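Local coordinates for protein intimin (PDB 1F00) that probably mediates adhesion of enteropathogenic Escherichia coli to host cells by binding a receptor, its immunoglobulin-like domains carrying a terminal C-type lectin-like domain, at residues I186-S191 with Y258-Q263; G225-Y230 with Q237-W242. One frame throughout, in Å; residues are numbered along the deposited sequence.

Contact 1 (I186-S191 with Y258-Q263); sequences IVPNMS and YDLVKQ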
ATOM      1  N   ILE A 186      -6.821 -13.884  15.525  1.00 14.27           N
ATOM      2  CA  ILE A 186      -7.698 -13.792  16.692  1.00 13.01           C
ATOM      3  C   ILE A 186      -9.139 -13.562  16.244  1.00 12.80           C
ATOM      4  O   ILE A 186      -9.446 -12.553  15.615  1.00 13.71           O
ATOM      5  CB  ILE A 186      -7.240 -12.629  17.610  1.00 15.19           C
ATOM      6  CG1 ILE A 186      -5.725 -12.712  17.836  1.00 12.39           C
ATOM      7  CG2 ILE A 186      -7.979 -12.684  18.933  1.00 11.25           C
ATOM      8  CD1 ILE A 186      -5.259 -14.033  18.443  1.00 13.17           C
ATOM      9  N   VAL A 187     -10.026 -14.490  16.582  1.00 13.57           N
ATOM     10  CA  VAL A 187     -11.415 -14.387  16.150  1.00 15.42           C
ATOM     11  C   VAL A 187     -12.455 -14.326  17.270  1.00 15.88           C
ATOM     12  O   VAL A 187     -12.895 -15.358  17.767  1.00 16.52           O
ATOM     13  CB  VAL A 187     -11.768 -15.569  15.217  1.00 16.01           C
ATOM     14  CG1 VAL A 187     -13.217 -15.471  14.759  1.00 16.06           C
ATOM     15  CG2 VAL A 187     -10.815 -15.588  14.020  1.00 16.18           C
ATOM     16  N   PRO A 188     -12.852 -13.111  17.682  1.00 16.91           N
ATOM     17  CA  PRO A 188     -13.855 -12.957  18.743  1.00 17.77           C
ATOM     18  C   PRO A 188     -15.244 -13.231  18.157  1.00 18.90           C
ATOM     19  O   PRO A 188     -15.568 -12.749  17.068  1.00 20.36           O
ATOM     20  CB  PRO A 188     -13.719 -11.487  19.156  1.00 18.30           C
ATOM     21  CG  PRO A 188     -12.348 -11.091  18.682  1.00 16.80           C
ATOM     22  CD  PRO A 188     -12.227 -11.817  17.368  1.00 15.95           C
ATOM     23  N   ASN A 189     -16.052 -14.009  18.866  1.00 16.13           N
ATOM     24  CA  ASN A 189     -17.406 -14.312  18.415  1.00 16.52           C
ATOM     25  C   ASN A 189     -18.334 -13.442  19.277  1.00 14.78           C
ATOM     26  O   ASN A 189     -18.716 -13.817  20.385  1.00 15.37           O
ATOM     27  CB  ASN A 189     -17.677 -15.812  18.593  1.00 18.06           C
ATOM     28  CG  ASN A 189     -16.765 -16.677  17.713  1.00 25.31           C
ATOM     29  OD1 ASN A 189     -16.998 -16.815  16.506  1.00 26.86           O
ATOM     30  ND2 ASN A 189     -15.713 -17.246  18.312  1.00 25.56           N
ATOM     31  N   MET A 190     -18.695 -12.276  18.745  1.00 13.87           N
ATOM     32  CA  MET A 190     -19.506 -11.295  19.465  1.00 15.81           C
ATOM     33  C   MET A 190     -21.032 -11.422  19.511  1.00 17.03           C
ATOM     34  O   MET A 190     -21.692 -10.585  20.131  1.00 17.07           O
ATOM     35  CB  MET A 190     -19.163  -9.894  18.945  1.00 17.90           C
ATOM     36  CG  MET A 190     -17.679  -9.567  18.969  1.00 20.37           C
ATOM     37  SD  MET A 190     -16.924 -10.018  20.538  1.00 22.05           S
ATOM     38  CE  MET A 190     -17.896  -9.008  21.703  1.00 21.08           C
ATOM     39  N   SER A 191     -21.603 -12.443  18.883  1.00 16.68           N
ATOM     40  CA  SER A 191     -23.059 -12.571  18.873  1.00 18.64           C
ATOM     41  C   SER A 191     -23.692 -12.957  20.213  1.00 18.11           C
ATOM     42  O   SER A 191     -24.877 -12.694  20.447  1.00 17.66           O
ATOM     43  CB  SER A 191     -23.488 -13.568  17.792  1.00 20.45           C
ATOM     44  OG  SER A 191     -22.952 -14.856  18.039  1.00 23.63           O
ATOM     45  N   TYR A 258      -9.772 -12.091  29.625  1.00 13.37           N
ATOM     46  CA  TYR A 258      -9.041 -10.898  29.245  1.00 14.64           C
ATOM     47  C   TYR A 258     -10.014 -10.195  28.311  1.00 15.97           C
ATOM     48  O   TYR A 258     -10.731 -10.844  27.544  1.00 15.99           O
ATOM     49  CB  TYR A 258      -7.739 -11.223  28.511  1.00 17.46           C
ATOM     50  CG  TYR A 258      -6.927  -9.981  28.211  1.00 19.37           C
ATOM     51  CD1 TYR A 258      -6.085  -9.417  29.177  1.00 17.82           C
ATOM     52  CD2 TYR A 258      -7.019  -9.352  26.970  1.00 20.35           C
ATOM     53  CE1 TYR A 258      -5.355  -8.253  28.910  1.00 18.38           C
ATOM     54  CE2 TYR A 258      -6.298  -8.190  26.692  1.00 20.83           C
ATOM     55  CZ  TYR A 258      -5.467  -7.647  27.662  1.00 22.20           C
ATOM     56  OH  TYR A 258      -4.754  -6.504  27.373  1.00 21.56           O
ATOM     57  N   ASP A 259     -10.046  -8.872  28.385  1.00 14.20           N
ATOM     58  CA  ASP A 259     -10.969  -8.087  27.587  1.00 13.72           C
ATOM     59  C   ASP A 259     -10.219  -7.361  26.475  1.00 14.58           C
ATOM     60  O   ASP A 259      -9.384  -6.495  26.748  1.00 14.20           O
ATOM     61  CB  ASP A 259     -11.673  -7.093  28.521  1.00 14.96           C
ATOM     62  CG  ASP A 259     -12.911  -6.483  27.913  1.00 15.55           C
ATOM     63  OD1 ASP A 259     -13.916  -6.344  28.651  1.00 17.07           O
ATOM     64  OD2 ASP A 259     -12.884  -6.129  26.715  1.00 14.11           O
ATOM     65  N   LEU A 260     -10.517  -7.717  25.226  1.00 13.08           N
ATOM     66  CA  LEU A 260      -9.857  -7.105  24.083  1.00 14.71           C
ATOM     67  C   LEU A 260     -10.209  -5.633  23.889  1.00 15.72           C
ATOM     68  O   LEU A 260      -9.663  -4.974  22.999  1.00 14.33           O
ATOM     69  CB  LEU A 260     -10.148  -7.900  22.804  1.00 15.60           C
ATOM     70  CG  LEU A 260      -9.426  -9.256  22.725  1.00 15.44           C
ATOM     71  CD1 LEU A 260      -9.855 -10.001  21.472  1.00 17.20           C
ATOM     72  CD2 LEU A 260      -7.916  -9.037  22.724  1.00 16.23           C
ATOM     73  N   VAL A 261     -11.124  -5.122  24.710  1.00 15.67           N
ATOM     74  CA  VAL A 261     -11.478  -3.706  24.646  1.00 15.26           C
ATOM     75  C   VAL A 261     -10.937  -2.997  25.886  1.00 16.93           C
ATOM     76  O   VAL A 261     -10.211  -2.009  25.781  1.00 16.57           O
ATOM     77  CB  VAL A 261     -13.008  -3.467  24.585  1.00 17.72           C
ATOM     78  CG1 VAL A 261     -13.306  -1.981  24.815  1.00 19.09           C
ATOM     79  CG2 VAL A 261     -13.553  -3.877  23.216  1.00 17.25           C
ATOM     80  N   LYS A 262     -11.266  -3.531  27.057  1.00 16.97           N
ATOM     81  CA  LYS A 262     -10.861  -2.935  28.327  1.00 18.44           C
ATOM     82  C   LYS A 262      -9.616  -3.525  28.995  1.00 19.63           C
ATOM     83  O   LYS A 262      -9.237  -3.073  30.078  1.00 19.04           O
ATOM     84  CB  LYS A 262     -12.033  -3.025  29.315  1.00 21.39           C
ATOM     85  CG  LYS A 262     -13.376  -2.646  28.704  1.00 19.93           C
ATOM     86  CD  LYS A 262     -14.482  -2.515  29.736  1.00 27.13           C
ATOM     87  CE  LYS A 262     -14.896  -3.855  30.321  1.00 29.68           C
ATOM     88  NZ  LYS A 262     -16.150  -3.704  31.123  1.00 33.50           N
ATOM     89  N   GLN A 263      -8.969  -4.497  28.352  1.00 17.09           N
ATOM     90  CA  GLN A 263      -7.805  -5.172  28.938  1.00 18.37           C
ATOM     91  C   GLN A 263      -8.439  -5.889  30.141  1.00 19.33           C
ATOM     92  O   GLN A 263      -9.000  -6.978  29.991  1.00 19.38           O
ATOM     93  CB  GLN A 263      -6.741  -4.146  29.366  1.00 18.66           C
ATOM     94  CG  GLN A 263      -6.204  -3.300  28.203  1.00 18.93           C
ATOM     95  CD  GLN A 263      -5.178  -2.257  28.634  1.00 18.88           C
ATOM     96  OE1 GLN A 263      -4.066  -2.590  29.029  1.00 19.90           O
ATOM     97  NE2 GLN A 263      -5.558  -0.988  28.559  1.00 19.89           N
TER
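Leu-260 reaches across to Ile-186 and Pro-188 with a single methyl, CD1, and the contact is wholly apolar. CD1 stands 3.9 Å from Pro-188 CG, the outer carbon of the proline ring, and 4.1 Å from Ile-186 CG2, so it sits over the pair formed by two residues whose CB atoms leave the same side of the strand. The leucine side chain meets the proline at about a right angle and Ile-186 more obliquely. In Ile-186 the CG2 branch lies anti to the backbone N, which turns that methyl to Leu-260 while CG1 stays beside the N. The backbones keep well apart, with 8.9 Å between the CA atoms of Pro-188 and Leu-260, and no hydrogen bond crosses; just 84 Å² is buried.

Behind Leu-260 the turn is held by the carboxylate of Asp-259. Val-261 N donates to OD2 at 2.9 Å, on the anti side and near the carboxylate plane, as an Asx turn. The same oxygen takes Lys-262 N at 3.1 Å, from well above that plane and nearly straight (169°).

Within the C-type lectin-like domain, the contact joins strand 184-190 to the tight connection of the beta hairpin 254-259/263-270, closed by Asp-259 N to Gln-263 O and a weak return bond. Strand 276-281 flanks Ile-186 and Pro-188 through Thr-279, and helix 214-224 touches Ile-186 through Val-220.

Contact 2 (G225-Y230 with Q237-W242); sequences GAANKY and QTIISW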
ATOM      1  N   GLY A 225      -4.441  -2.483  20.177  1.00 17.00           N
ATOM      2  CA  GLY A 225      -5.172  -1.552  21.020  1.00 17.75           C
ATOM      3  C   GLY A 225      -6.621  -2.005  21.151  1.00 17.07           C
ATOM      4  O   GLY A 225      -6.984  -3.078  20.663  1.00 16.69           O
ATOM      5  N   ALA A 226      -7.453  -1.195  21.802  1.00 15.96           N
ATOM      6  CA  ALA A 226      -8.864  -1.530  22.000  1.00 15.66           C
ATOM      7  C   ALA A 226      -9.548  -1.981  20.700  1.00 15.27           C
ATOM      8  O   ALA A 226      -9.606  -1.232  19.728  1.00 15.11           O
ATOM      9  CB  ALA A 226      -9.600  -0.330  22.595  1.00 15.57           C
ATOM     10  N   ALA A 227     -10.082  -3.200  20.700  1.00 14.65           N
ATOM     11  CA  ALA A 227     -10.730  -3.762  19.518  1.00 15.24           C
ATOM     12  C   ALA A 227     -11.879  -2.953  18.932  1.00 16.59           C
ATOM     13  O   ALA A 227     -12.071  -2.950  17.715  1.00 14.74           O
ATOM     14  CB  ALA A 227     -11.216  -5.180  19.814  1.00 15.32           C
ATOM     15  N   ASN A 228     -12.646  -2.272  19.779  1.00 16.91           N
ATOM     16  CA  ASN A 228     -13.787  -1.515  19.278  1.00 18.74           C
ATOM     17  C   ASN A 228     -13.431  -0.233  18.538  1.00 19.91           C
ATOM     18  O   ASN A 228     -14.300   0.589  18.251  1.00 19.19           O
ATOM     19  CB  ASN A 228     -14.788  -1.228  20.405  1.00 20.62           C
ATOM     20  CG  ASN A 228     -14.208  -0.375  21.511  1.00 20.04           C
ATOM     21  OD1 ASN A 228     -14.937   0.081  22.389  1.00 27.60           O
ATOM     22  ND2 ASN A 228     -12.903  -0.156  21.482  1.00 22.33           N
ATOM     23  N   LYS A 229     -12.148  -0.066  18.232  1.00 18.58           N
ATOM     24  CA  LYS A 229     -11.690   1.090  17.474  1.00 20.57           C
ATOM     25  C   LYS A 229     -11.813   0.703  16.006  1.00 19.65           C
ATOM     26  O   LYS A 229     -11.748   1.549  15.115  1.00 18.90           O
ATOM     27  CB  LYS A 229     -10.232   1.412  17.803  1.00 20.59           C
ATOM     28  CG  LYS A 229     -10.054   2.152  19.113  1.00 24.65           C
ATOM     29  CD  LYS A 229     -10.645   3.547  19.030  1.00 27.43           C
ATOM     30  CE  LYS A 229     -10.461   4.286  20.345  1.00 32.45           C
ATOM     31  NZ  LYS A 229      -9.038   4.235  20.791  1.00 36.03           N
ATOM     32  N   TYR A 230     -11.991  -0.595  15.772  1.00 17.52           N
ATOM     33  CA  TYR A 230     -12.131  -1.120  14.425  1.00 18.47           C
ATOM     34  C   TYR A 230     -13.603  -1.285  14.064  1.00 19.09           C
ATOM     35  O   TYR A 230     -14.404  -1.768  14.862  1.00 18.59           O
ATOM     36  CB  TYR A 230     -11.370  -2.443  14.301  1.00 17.33           C
ATOM     37  CG  TYR A 230      -9.909  -2.261  14.651  1.00 18.94           C
ATOM     38  CD1 TYR A 230      -9.439  -2.540  15.934  1.00 16.50           C
ATOM     39  CD2 TYR A 230      -9.029  -1.684  13.738  1.00 17.48           C
ATOM     40  CE1 TYR A 230      -8.126  -2.233  16.301  1.00 17.95           C
ATOM     41  CE2 TYR A 230      -7.720  -1.374  14.094  1.00 19.97           C
ATOM     42  CZ  TYR A 230      -7.277  -1.646  15.378  1.00 16.46           C
ATOM     43  OH  TYR A 230      -6.001  -1.288  15.737  1.00 13.17           O
ATOM     44  N   GLN A 237     -18.699  -2.694  23.794  1.00 19.65           N
ATOM     45  CA  GLN A 237     -18.060  -1.892  24.826  1.00 22.60           C
ATOM     46  C   GLN A 237     -17.194  -2.842  25.640  1.00 20.17           C
ATOM     47  O   GLN A 237     -16.363  -2.417  26.435  1.00 20.45           O
ATOM     48  CB  GLN A 237     -19.095  -1.219  25.735  1.00 25.48           C
ATOM     49  CG  GLN A 237     -19.908  -0.133  25.050  1.00 33.30           C
ATOM     50  CD  GLN A 237     -20.959  -0.688  24.100  1.00 36.79           C
ATOM     51  OE1 GLN A 237     -21.577   0.059  23.337  1.00 41.97           O
ATOM     52  NE2 GLN A 237     -21.174  -2.000  24.149  1.00 39.69           N
ATOM     53  N   THR A 238     -17.402  -4.139  25.433  1.00 18.40           N
ATOM     54  CA  THR A 238     -16.624  -5.147  26.137  1.00 18.73           C
ATOM     55  C   THR A 238     -16.473  -6.422  25.330  1.00 17.44           C
ATOM     56  O   THR A 238     -17.444  -6.941  24.785  1.00 19.51           O
ATOM     57  CB  THR A 238     -17.262  -5.535  27.495  1.00 17.83           C
ATOM     58  OG1 THR A 238     -16.525  -6.623  28.070  1.00 20.52           O
ATOM     59  CG2 THR A 238     -18.713  -5.965  27.310  1.00 19.33           C
ATOM     60  N   ILE A 239     -15.244  -6.913  25.240  1.00 17.12           N
ATOM     61  CA  ILE A 239     -14.986  -8.161  24.548  1.00 16.25           C
ATOM     62  C   ILE A 239     -14.248  -9.061  25.529  1.00 15.17           C
ATOM     63  O   ILE A 239     -13.150  -9.555  25.260  1.00 13.85           O
ATOM     64  CB  ILE A 239     -14.159  -7.964  23.260  1.00 16.38           C
ATOM     65  CG1 ILE A 239     -14.935  -7.062  22.291  1.00 16.33           C
ATOM     66  CG2 ILE A 239     -13.914  -9.316  22.583  1.00 15.49           C
ATOM     67  CD1 ILE A 239     -14.270  -6.874  20.927  1.00 19.18           C
ATOM     68  N   ILE A 240     -14.865  -9.233  26.695  1.00 12.40           N
ATOM     69  CA  ILE A 240     -14.323 -10.090  27.742  1.00 13.99           C
ATOM     70  C   ILE A 240     -14.327 -11.507  27.162  1.00 14.09           C
ATOM     71  O   ILE A 240     -15.367 -12.004  26.724  1.00 13.72           O
ATOM     72  CB  ILE A 240     -15.200  -9.997  29.024  1.00 14.83           C
ATOM     73  CG1 ILE A 240     -14.689 -10.972  30.087  1.00 16.48           C
ATOM     74  CG2 ILE A 240     -16.666 -10.259  28.686  1.00 13.18           C
ATOM     75  CD1 ILE A 240     -15.422 -10.851  31.418  1.00 16.07           C
ATOM     76  N   SER A 241     -13.161 -12.149  27.153  1.00 15.66           N
ATOM     77  CA  SER A 241     -13.021 -13.479  26.566  1.00 13.66           C
ATOM     78  C   SER A 241     -12.381 -14.519  27.479  1.00 14.37           C
ATOM     79  O   SER A 241     -11.451 -14.220  28.223  1.00 14.58           O
ATOM     80  CB  SER A 241     -12.184 -13.378  25.286  1.00 14.74           C
ATOM     81  OG  SER A 241     -12.550 -12.239  24.526  1.00 17.71           O
ATOM     82  N   TRP A 242     -12.873 -15.750  27.391  1.00 13.49           N
ATOM     83  CA  TRP A 242     -12.357 -16.859  28.190  1.00 13.84           C
ATOM     84  C   TRP A 242     -10.918 -17.194  27.796  1.00 13.32           C
ATOM     85  O   TRP A 242     -10.538 -17.026  26.635  1.00 11.88           O
ATOM     86  CB  TRP A 242     -13.175 -18.130  27.944  1.00 14.46           C
ATOM     87  CG  TRP A 242     -14.622 -18.093  28.318  1.00 16.36           C
ATOM     88  CD1 TRP A 242     -15.689 -18.072  27.467  1.00 16.14           C
ATOM     89  CD2 TRP A 242     -15.164 -18.169  29.642  1.00 16.55           C
ATOM     90  NE1 TRP A 242     -16.864 -18.137  28.178  1.00 15.39           N
ATOM     91  CE2 TRP A 242     -16.571 -18.200  29.515  1.00 14.75           C
ATOM     92  CE3 TRP A 242     -14.596 -18.217  30.922  1.00 17.27           C
ATOM     93  CZ2 TRP A 242     -17.422 -18.280  30.623  1.00 16.81           C
ATOM     94  CZ3 TRP A 242     -15.446 -18.297  32.028  1.00 19.33           C
ATOM     95  CH2 TRP A 242     -16.844 -18.329  31.866  1.00 18.21           C
TER
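Ala-227 and Ile-239 form the closest approach between two loop regions of the C-type lectin-like domain: a short 3-10 segment, 227-229, following helix 214-224, and the chain leading into strand 240-242. Two backbone bonds set the bend of the first region, Lys-229 N to Ala-226 O at 3.2 Å and Tyr-230 N to Ala-227 O at 3.1 Å. Gly-225, with positive phi (75°), is where the chain leaves helical geometry. No hydrogen bond crosses between the two regions, and 109 Å² is buried between them, both sides summed.

Along 237-242, Gln-237 comes first and meets Asn-228 at the exposed border. CB of Gln-237 points away from the facing loop, so the approach is made by its backbone region, and the CA atoms of Gln-237 and Asn-228 are 7.0 Å apart. CB of Thr-238 points away as well; its OG1 receives a weak bond from Ile-240 N.

Ile-239 turns back and carries the apolar contact. Its CD1 lies 3.7 Å from Ala-227 CB. The side chain is extended at its end, with CD1 anti to CA (chi2 -176°), which carries the terminal methyl toward the alanine across a separation of 7.9 Å between the CA atoms of Ile-239 and Ala-227. Ile-239 also packs on Pro-188 and Met-190 of segment 186-191. Backbone hydrogen bonds join Leu-260 to both Ile-239 and Ala-227, so one residue of the neighbouring turn bridges the two sides.

At Ile-240 the strand begins. Next, Ser-241 folds its hydroxyl back along the chain: OG donates to Ile-239 O at 2.8 Å, from above the carbonyl plane, with a C=O...OG angle of 128°.

In the fold
Contact 1 and contact 2 lie side by side in the C-type lectin-like domain, their centres about 4 Å apart. Residues 225-242, which hold both halves of contact 2, fall between the two segments of contact 1 in sequence. Neighbouring strands of one antiparallel sheet tie 237-242 to 258-263, Ser-241 N lying 2.8 Å from Tyr-258 O; just before the strand, Thr-238 OG1 lies 2.7 Å from Asp-259 OD1, a side-chain tie. Both are probable hydrogen bonds. Val-261 CG1 packs 3.5 Å from Gln-237 O. Besides its own turn's Val-261 N and Lys-262 N, Asp-259 OD2 accepts Ile-239 N. Strand 184-190, the 258-263 turn and the loop after helix 214-224 thus meet around Leu-260 and Ile-239.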